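Local coordinates for blue copper protein (Hyphomicrobium denitrificans, PDB 3EF4), which binds one copper ion and, as a periplasmic blue copper protein of the pseudoazurin type, probably carries electrons between partner proteins, at residues E2-M7 and T31-P36; V88-V93 and G117-V122. One frame throughout, in Å; residues are numbered along the deposited sequence.

Both contacts reach the same beta sheet, but interaction 1 lies within it and interaction 2 lies against it. Interaction 1 pairs strand segment 2-7 with 31-36, of which 31-35 is strand, and is partly buried: one face turns inward, while Glu2, Ile4 and their neighbours line the outer one. Its chemistry is a ladder of backbone hydrogen bonds, with phosphate and charged groups at the surface. Interaction 2 is buried and made mainly by side chains, some of them meeting backbone, as the end of helix 109-119 and the turn there rest on strand 88-93. The two meet in the core, where Phe34 CE2 lies 3.9 Å from Val89 CG1 and Val32 packs on Val91.

Interaction 1: E2-M7 and T31-P36; sequences EHIVEM and TVKFVP. With PO4 (phosphate ion), chain E; PO4 (phosphate ion), chain F.
Two neighbouring parallel strands of the cupredoxin beta sandwich pair here, Glu2 to Glu6 against Thr31 to Val35. Five backbone hydrogen bonds join them. His3 N gives to Thr31 O, and Lys33 N to His3 O at 2.9 Å. Val5 N then gives to Lys33 O, Val35 N to Val5 O, and Met7 N to Val35 O. The strand directions differ by 24°, so the pair is twisted. Side chains alternate between its two faces. On the inner face the flank of Val5 lies beside the Phe34 ring, with CB 3.6 Å from CD2. Val5 CG2 meets Val32 CG1 at 3.7 Å. On the outer face Ile4 CG2 touches Val35 CG2 at 3.8 Å, and Glu2 forms a salt bridge with Lys33 whose exact geometry is less sure. Plastocyanin/azurin relatives share this fold, and here Met7 brings the pair close to the copper site, near the ligands His41 and Met87. In one of its two modelled conformers, hence doubtful in detail, its CE lies over the Val35 carbonyl. At the other end His3 spans two phosphates, probably from the crystallisation liquor. ND1 gives to O2 of the chain E ion, which lies in the ring plane, at 2.9 Å. NE2 gives to O1 of the chain F ion at 2.9 Å. A leucine here has neither ring nitrogen, so the chain E phosphate would probably be held less firmly and the chain F phosphate would probably lose its grip on this strand. The chain E ion is also held by Ile4 N, which gives to its O3.

Interaction 2: V88-V93 and G117-V122; sequences VVLVQV and GEIAKV
Glu118 reaches from the last turn of helix 109-119 to the backbone of strand 88-93. Its acid group comes up to the Val88 carbonyl, where OE2 lies 2.7 Å from Val88 O. The other oxygen, OE1, sits 3.4 Å from Val89 CA. Glu118 CG is anti to the residue's own carbonyl carbon (chi1 -63°) and the chain beyond it is extended, which carries the acid across to the strand. Beside it Leu90 packs on the helix end. Its CB is 3.9 Å from Glu118 CB. Its CD2 methyl rests 3.8 Å from Ile119 N and equally near Val122 CG2, so one methyl spans helix and turn. Further along, the extended side chain of Gln92 meets Val122 at about a right angle, with OE1 3.6 Å from Val122 CG1. A type I turn from Ile119 to Val122 leads the chain out of the helix and brings Val122 back to the strand. Val122 N to Ile119 O closes it; Lys121 N to Glu118 O comes one residue before. Outside the pair, Gln92 is fixed by Gly94 O and Val123 N, and Ile119 packs on helix 99-104. This is how the C-terminal helices, an addition to the cupredoxin sandwich in pseudoazurins, are seated on the sheet. Two oxygens as close as Glu118 OE2 and Val88 O suggest that the buried acid probably holds a proton and donates it to the carbonyl.

Interaction 1: E2-M7 and T31-P36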
ATOM      1  N   GLU A   2       2.876  12.560   9.669  1.00 20.73           N
ATOM      2  CA  GLU A   2       1.904  11.493   9.450  1.00 18.29           C
ATOM      3  C   GLU A   2       1.230  11.612   8.087  1.00 16.30           C
ATOM      4  O   GLU A   2       0.924  12.726   7.623  1.00 21.25           O
ATOM      5  CB  GLU A   2       0.833  11.636  10.522  1.00 23.46           C
ATOM      6  CG  GLU A   2      -0.256  10.571  10.535  1.00 25.08           C
ATOM      7  CD  GLU A   2      -1.253  10.831  11.646  1.00 28.45           C
ATOM      8  OE1 GLU A   2      -2.082  11.748  11.579  1.00 27.26           O
ATOM      9  OE2 GLU A   2      -1.189  10.101  12.655  1.00 40.55           O
ATOM     10  N   HIS A   3       0.978  10.482   7.470  1.00 13.76           N
ATOM     11  CA  HIS A   3       0.311  10.407   6.183  1.00 13.14           C
ATOM     12  C   HIS A   3      -0.894   9.504   6.389  1.00 13.23           C
ATOM     13  O   HIS A   3      -0.768   8.534   7.156  1.00 15.66           O
ATOM     14  CB  HIS A   3       1.182   9.859   5.097  1.00 13.73           C
ATOM     15  CG  HIS A   3       2.327  10.739   4.791  1.00 17.18           C
ATOM     16  ND1 HIS A   3       2.347  11.503   3.649  1.00 22.76           N
ATOM     17  CD2 HIS A   3       3.447  11.020   5.473  1.00 21.57           C
ATOM     18  CE1 HIS A   3       3.466  12.199   3.638  1.00 25.52           C
ATOM     19  NE2 HIS A   3       4.155  11.926   4.727  1.00 25.30           N
ATOM     20  N   ILE A   4      -1.994   9.825   5.747  1.00 13.35           N
ATOM     21  CA  ILE A   4      -3.238   9.060   5.874  1.00 12.61           C
ATOM     22  C   ILE A   4      -3.579   8.379   4.571  1.00 11.81           C
ATOM     23  O   ILE A   4      -3.508   9.003   3.502  1.00 13.20           O
ATOM     24  CB  ILE A   4      -4.394  10.018   6.259  1.00 13.51           C
ATOM     25  CG1 ILE A   4      -4.091  10.778   7.547  1.00 14.89           C
ATOM     26  CG2 ILE A   4      -5.690   9.211   6.366  1.00 15.63           C
ATOM     27  CD1 ILE A   4      -3.952   9.911   8.781  1.00 16.56           C
ATOM     28  N   VAL A   5      -3.957   7.102   4.669  1.00 10.51           N
ATOM     29  CA  VAL A   5      -4.489   6.382   3.526  1.00 10.42           C
ATOM     30  C   VAL A   5      -5.853   5.870   3.903  1.00 10.83           C
ATOM     31  O   VAL A   5      -6.018   5.147   4.874  1.00 11.82           O
ATOM     32  CB  VAL A   5      -3.563   5.227   3.145  1.00 11.15           C
ATOM     33  CG1 VAL A   5      -4.196   4.395   2.046  1.00 11.43           C
ATOM     34  CG2 VAL A   5      -2.215   5.785   2.737  1.00 12.63           C
ATOM     35  N   GLU A   6      -6.865   6.301   3.170  1.00 10.92           N
ATOM     36  CA  GLU A   6      -8.210   5.854   3.421  1.00 12.13           C
ATOM     37  C   GLU A   6      -8.545   4.530   2.728  1.00 11.62           C
ATOM     38  O   GLU A   6      -8.145   4.318   1.581  1.00 12.18           O
ATOM     39  CB  GLU A   6      -9.212   6.904   2.916  1.00 13.72           C
ATOM     40  CG  GLU A   6      -9.107   8.238   3.605  1.00 15.00           C
ATOM     41  CD  GLU A   6     -10.254   9.182   3.235  1.00 18.58           C
ATOM     42  OE1 GLU A   6     -10.939   8.878   2.223  1.00 23.13           O
ATOM     43  OE2 GLU A   6     -10.419  10.165   3.973  1.00 21.13           O
ATOM     44  N   MET A   7      -9.266   3.662   3.441  1.00 11.33           N
ATOM     45  CA  MET A   7      -9.829   2.443   2.870  1.00 10.61           C
ATOM     46  C   MET A   7     -11.242   2.739   2.345  1.00 12.14           C
ATOM     47  O   MET A   7     -12.106   3.057   3.197  1.00 13.76           O
ATOM     48  CB  MET A   7      -9.689   1.338   3.938  0.50 11.78           C
ATOM     49  CG  MET A   7      -8.219   1.023   4.158  0.50 12.61           C
ATOM     50  SD  MET A   7      -7.722  -0.195   5.372  0.50 13.32           S
ATOM     51  CE  MET A   7      -8.205   0.616   6.888  0.50 16.03           C
ATOM     52  N   THR A  31       4.831   8.208   9.897  1.00 21.22           N
ATOM     53  CA  THR A  31       3.856   7.148  10.042  1.00 21.75           C
ATOM     54  C   THR A  31       2.876   7.223   8.881  1.00 19.09           C
ATOM     55  O   THR A  31       2.527   8.291   8.364  1.00 22.93           O
ATOM     56  CB  THR A  31       3.024   7.210  11.323  1.00 22.83           C
ATOM     57  OG1 THR A  31       2.531   8.559  11.290  1.00 24.97           O
ATOM     58  CG2 THR A  31       3.774   7.144  12.620  1.00 24.84           C
ATOM     59  N   VAL A  32       2.402   6.064   8.472  1.00 14.97           N
ATOM     60  CA  VAL A  32       1.318   6.000   7.523  1.00 13.22           C
ATOM     61  C   VAL A  32       0.165   5.285   8.219  1.00 11.99           C
ATOM     62  O   VAL A  32       0.281   4.120   8.630  1.00 12.59           O
ATOM     63  CB  VAL A  32       1.699   5.274   6.214  1.00 15.33           C
ATOM     64  CG1 VAL A  32       0.537   5.309   5.231  1.00 15.67           C
ATOM     65  CG2 VAL A  32       2.944   5.908   5.607  1.00 19.20           C
ATOM     66  N   LYS A  33      -0.946   5.976   8.405  1.00 12.32           N
ATOM     67  CA  LYS A  33      -2.124   5.404   9.055  1.00 11.89           C
ATOM     68  C   LYS A  33      -3.162   5.062   8.014  1.00 11.10           C
ATOM     69  O   LYS A  33      -3.589   5.947   7.247  1.00 12.29           O
ATOM     70  CB  LYS A  33      -2.800   6.418  10.011  1.00 14.53           C
ATOM     71  CG  LYS A  33      -2.086   7.049  11.096  1.00 21.64           C
ATOM     72  CD  LYS A  33      -3.095   7.683  12.066  1.00 24.32           C
ATOM     73  CE  LYS A  33      -2.365   7.688  13.411  1.00 28.93           C
ATOM     74  NZ  LYS A  33      -3.260   8.273  14.469  1.00 39.05           N
ATOM     75  N   PHE A  34      -3.550   3.808   7.998  1.00 11.15           N
ATOM     76  CA  PHE A  34      -4.604   3.284   7.144  1.00 10.87           C
ATOM     77  C   PHE A  34      -5.892   3.306   7.951  1.00 11.74           C
ATOM     78  O   PHE A  34      -5.957   2.690   9.016  1.00 12.61           O
ATOM     79  CB  PHE A  34      -4.255   1.844   6.695  1.00 11.23           C
ATOM     80  CG  PHE A  34      -2.939   1.798   5.937  1.00  9.93           C
ATOM     81  CD1 PHE A  34      -1.740   1.663   6.613  1.00 11.18           C
ATOM     82  CD2 PHE A  34      -2.931   1.957   4.564  1.00 11.21           C
ATOM     83  CE1 PHE A  34      -0.557   1.701   5.913  1.00 12.03           C
ATOM     84  CE2 PHE A  34      -1.727   1.981   3.857  1.00 11.66           C
ATOM     85  CZ  PHE A  34      -0.550   1.852   4.560  1.00 12.25           C
ATOM     86  N   VAL A  35      -6.855   4.099   7.473  1.00 11.47           N
ATOM     87  CA  VAL A  35      -8.043   4.372   8.253  1.00 11.56           C
ATOM     88  C   VAL A  35      -9.287   3.777   7.597  1.00 12.44           C
ATOM     89  O   VAL A  35      -9.406   3.831   6.373  1.00 11.24           O
ATOM     90  CB  VAL A  35      -8.222   5.881   8.510  1.00 12.65           C
ATOM     91  CG1 VAL A  35      -7.062   6.395   9.370  1.00 14.90           C
ATOM     92  CG2 VAL A  35      -8.364   6.699   7.226  1.00 14.91           C
ATOM     93  N   PRO A  36     -10.182   3.196   8.379  1.00 12.72           N
ATOM     94  CA  PRO A  36     -11.357   2.523   7.833  1.00 13.31           C
ATOM     95  C   PRO A  36     -12.496   3.493   7.491  1.00 13.53           C
ATOM     96  O   PRO A  36     -13.590   3.493   8.095  1.00 16.77           O
ATOM     97  CB  PRO A  36     -11.734   1.610   8.999  1.00 15.05           C
ATOM     98  CG  PRO A  36     -11.375   2.418  10.232  1.00 16.07           C
ATOM     99  CD  PRO A  36     -10.073   3.041   9.837  1.00 14.96           C
TER
HETATM  100  P   PO4 E 402      -1.358  11.671   2.495  1.00 27.29           P
HETATM  101  O1  PO4 E 402      -2.489  12.404   1.706  1.00 38.14           O
HETATM  102  O2  PO4 E 402       0.059  12.089   1.960  1.00 34.77           O
HETATM  103  O3  PO4 E 402      -1.464  12.015   4.034  1.00 28.60           O
HETATM  104  O4  PO4 E 402      -1.524  10.090   2.322  1.00 25.22           O
HETATM  105  P   PO4 F 403       7.121  13.972   4.597  0.50 34.65           P
HETATM  106  O1  PO4 F 403       5.707  14.324   5.212  0.50 40.35           O
HETATM  107  O2  PO4 F 403       7.808  15.296   4.072  0.50 36.60           O
HETATM  108  O3  PO4 F 403       8.025  13.314   5.706  0.50 36.56           O
HETATM  109  O4  PO4 F 403       6.926  12.959   3.404  0.50 38.93           O

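Interaction 2: V88-V93 and G117-V122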
ATOM      1  N   VAL A  88      -4.789  -2.359  -3.477  1.00  8.28           N
ATOM      2  CA  VAL A  88      -3.367  -2.416  -3.272  1.00  8.13           C
ATOM      3  C   VAL A  88      -2.819  -1.005  -3.129  1.00  8.01           C
ATOM      4  O   VAL A  88      -3.364  -0.080  -3.769  1.00  8.63           O
ATOM      5  CB  VAL A  88      -2.632  -3.226  -4.355  1.00  8.59           C
ATOM      6  CG1 VAL A  88      -2.762  -2.594  -5.735  1.00 10.39           C
ATOM      7  CG2 VAL A  88      -1.174  -3.441  -4.027  1.00  9.86           C
ATOM      8  N   VAL A  89      -1.800  -0.796  -2.338  1.00  8.14           N
ATOM      9  CA  VAL A  89      -1.187   0.502  -2.092  1.00  8.05           C
ATOM     10  C   VAL A  89       0.312   0.318  -2.024  1.00  7.71           C
ATOM     11  O   VAL A  89       0.821  -0.708  -1.571  1.00  8.52           O
ATOM     12  CB  VAL A  89      -1.765   1.131  -0.815  1.00  8.33           C
ATOM     13  CG1 VAL A  89      -1.574   0.223   0.412  1.00  9.68           C
ATOM     14  CG2 VAL A  89      -1.191   2.513  -0.541  1.00 10.41           C
ATOM     15  N   LEU A  90       1.029   1.357  -2.443  1.00  8.12           N
ATOM     16  CA  LEU A  90       2.465   1.378  -2.498  1.00  8.04           C
ATOM     17  C   LEU A  90       2.965   2.575  -1.676  1.00  8.01           C
ATOM     18  O   LEU A  90       2.626   3.721  -1.972  1.00  9.22           O
ATOM     19  CB  LEU A  90       2.948   1.498  -3.934  1.00  8.36           C
ATOM     20  CG  LEU A  90       4.473   1.471  -4.174  1.00  8.95           C
ATOM     21  CD1 LEU A  90       5.072   0.180  -3.676  1.00 11.06           C
ATOM     22  CD2 LEU A  90       4.813   1.683  -5.646  1.00 10.39           C
ATOM     23  N   VAL A  91       3.789   2.307  -0.677  1.00  8.83           N
ATOM     24  CA  VAL A  91       4.385   3.361   0.142  1.00  8.84           C
ATOM     25  C   VAL A  91       5.872   3.394  -0.186  1.00  9.34           C
ATOM     26  O   VAL A  91       6.553   2.365  -0.072  1.00  9.89           O
ATOM     27  CB  VAL A  91       4.192   3.112   1.635  1.00  9.75           C
ATOM     28  CG1 VAL A  91       4.853   4.186   2.471  1.00 11.54           C
ATOM     29  CG2 VAL A  91       2.712   3.028   1.964  1.00 10.75           C
ATOM     30  N   GLN A  92       6.376   4.553  -0.558  1.00 10.61           N
ATOM     31  CA  GLN A  92       7.811   4.760  -0.768  1.00 10.33           C
ATOM     32  C   GLN A  92       8.393   5.505   0.399  1.00 10.74           C
ATOM     33  O   GLN A  92       7.967   6.621   0.703  1.00 12.00           O
ATOM     34  CB  GLN A  92       8.012   5.600  -2.009  1.00 10.52           C
ATOM     35  CG  GLN A  92       9.501   5.845  -2.260  1.00 12.22           C
ATOM     36  CD  GLN A  92       9.759   6.584  -3.573  1.00 12.56           C
ATOM     37  OE1 GLN A  92       8.887   6.668  -4.459  1.00 14.53           O
ATOM     38  NE2 GLN A  92      10.984   7.068  -3.709  1.00 14.83           N
ATOM     39  N   VAL A  93       9.375   4.885   1.032  1.00 10.67           N
ATOM     40  CA  VAL A  93      10.113   5.492   2.118  1.00 11.51           C
ATOM     41  C   VAL A  93      11.472   5.915   1.586  1.00 12.08           C
ATOM     42  O   VAL A  93      12.315   5.059   1.283  1.00 12.66           O
ATOM     43  CB  VAL A  93      10.275   4.523   3.308  1.00 11.07           C
ATOM     44  CG1 VAL A  93      10.991   5.212   4.462  1.00 13.30           C
ATOM     45  CG2 VAL A  93       8.934   3.959   3.730  1.00 11.00           C
ATOM     46  N   GLY A 117       0.182   1.057 -11.914  1.00 10.51           N
ATOM     47  CA  GLY A 117      -0.055   2.492 -11.863  1.00 11.20           C
ATOM     48  C   GLY A 117       0.678   3.169 -10.716  1.00 11.33           C
ATOM     49  O   GLY A 117       1.170   4.290 -10.875  1.00 12.44           O
ATOM     50  N   GLU A 118       0.711   2.485  -9.588  1.00  9.75           N
ATOM     51  CA  GLU A 118       1.403   3.028  -8.419  1.00 10.22           C
ATOM     52  C   GLU A 118       2.924   3.030  -8.600  1.00  9.96           C
ATOM     53  O   GLU A 118       3.634   3.997  -8.266  1.00 11.04           O
ATOM     54  CB  GLU A 118       0.961   2.251  -7.180  1.00  9.79           C
ATOM     55  CG  GLU A 118      -0.512   2.411  -6.905  1.00 10.25           C
ATOM     56  CD  GLU A 118      -1.080   1.398  -5.955  1.00  9.47           C
ATOM     57  OE1 GLU A 118      -0.383   0.505  -5.444  1.00  9.97           O
ATOM     58  OE2 GLU A 118      -2.331   1.530  -5.697  1.00  9.53           O
ATOM     59  N   ILE A 119       3.436   1.949  -9.127  1.00 10.74           N
ATOM     60  CA  ILE A 119       4.891   1.856  -9.400  1.00 11.13           C
ATOM     61  C   ILE A 119       5.321   2.988 -10.318  1.00 12.38           C
ATOM     62  O   ILE A 119       6.439   3.515 -10.162  1.00 13.09           O
ATOM     63  CB  ILE A 119       5.241   0.494  -9.994  1.00 12.39           C
ATOM     64  CG1 ILE A 119       5.034  -0.670  -9.040  1.00 10.99           C
ATOM     65  CG2 ILE A 119       6.677   0.533 -10.574  1.00 13.50           C
ATOM     66  CD1 ILE A 119       5.085  -2.036  -9.696  1.00 13.08           C
ATOM     67  N   ALA A 120       4.512   3.383 -11.268  1.00 12.93           N
ATOM     68  CA  ALA A 120       4.858   4.448 -12.198  1.00 13.62           C
ATOM     69  C   ALA A 120       4.970   5.814 -11.520  1.00 14.61           C
ATOM     70  O   ALA A 120       5.531   6.757 -12.073  1.00 17.66           O
ATOM     71  CB  ALA A 120       3.871   4.519 -13.330  1.00 15.41           C
ATOM     72  N   LYS A 121       4.495   5.956 -10.281  1.00 13.52           N
ATOM     73  CA  LYS A 121       4.568   7.161  -9.519  1.00 13.75           C
ATOM     74  C   LYS A 121       5.815   7.218  -8.641  1.00 14.93           C
ATOM     75  O   LYS A 121       6.061   8.257  -8.002  1.00 17.85           O
ATOM     76  CB  LYS A 121       3.314   7.337  -8.653  1.00 15.72           C
ATOM     77  CG  LYS A 121       2.086   7.506  -9.506  1.00 17.59           C
ATOM     78  CD  LYS A 121       0.810   7.622  -8.696  1.00 21.76           C
ATOM     79  CE  LYS A 121      -0.411   8.020  -9.554  1.00 24.81           C
ATOM     80  N   VAL A 122       6.581   6.150  -8.606  1.00 13.97           N
ATOM     81  CA  VAL A 122       7.806   6.133  -7.779  1.00 14.33           C
ATOM     82  C   VAL A 122       8.704   7.321  -8.088  1.00 17.27           C
ATOM     83  O   VAL A 122       8.905   7.662  -9.246  1.00 20.18           O
ATOM     84  CB  VAL A 122       8.511   4.788  -7.921  1.00 12.97           C
ATOM     85  CG1 VAL A 122       9.930   4.797  -7.394  1.00 14.40           C
ATOM     86  CG2 VAL A 122       7.618   3.793  -7.162  1.00 13.91           C
TER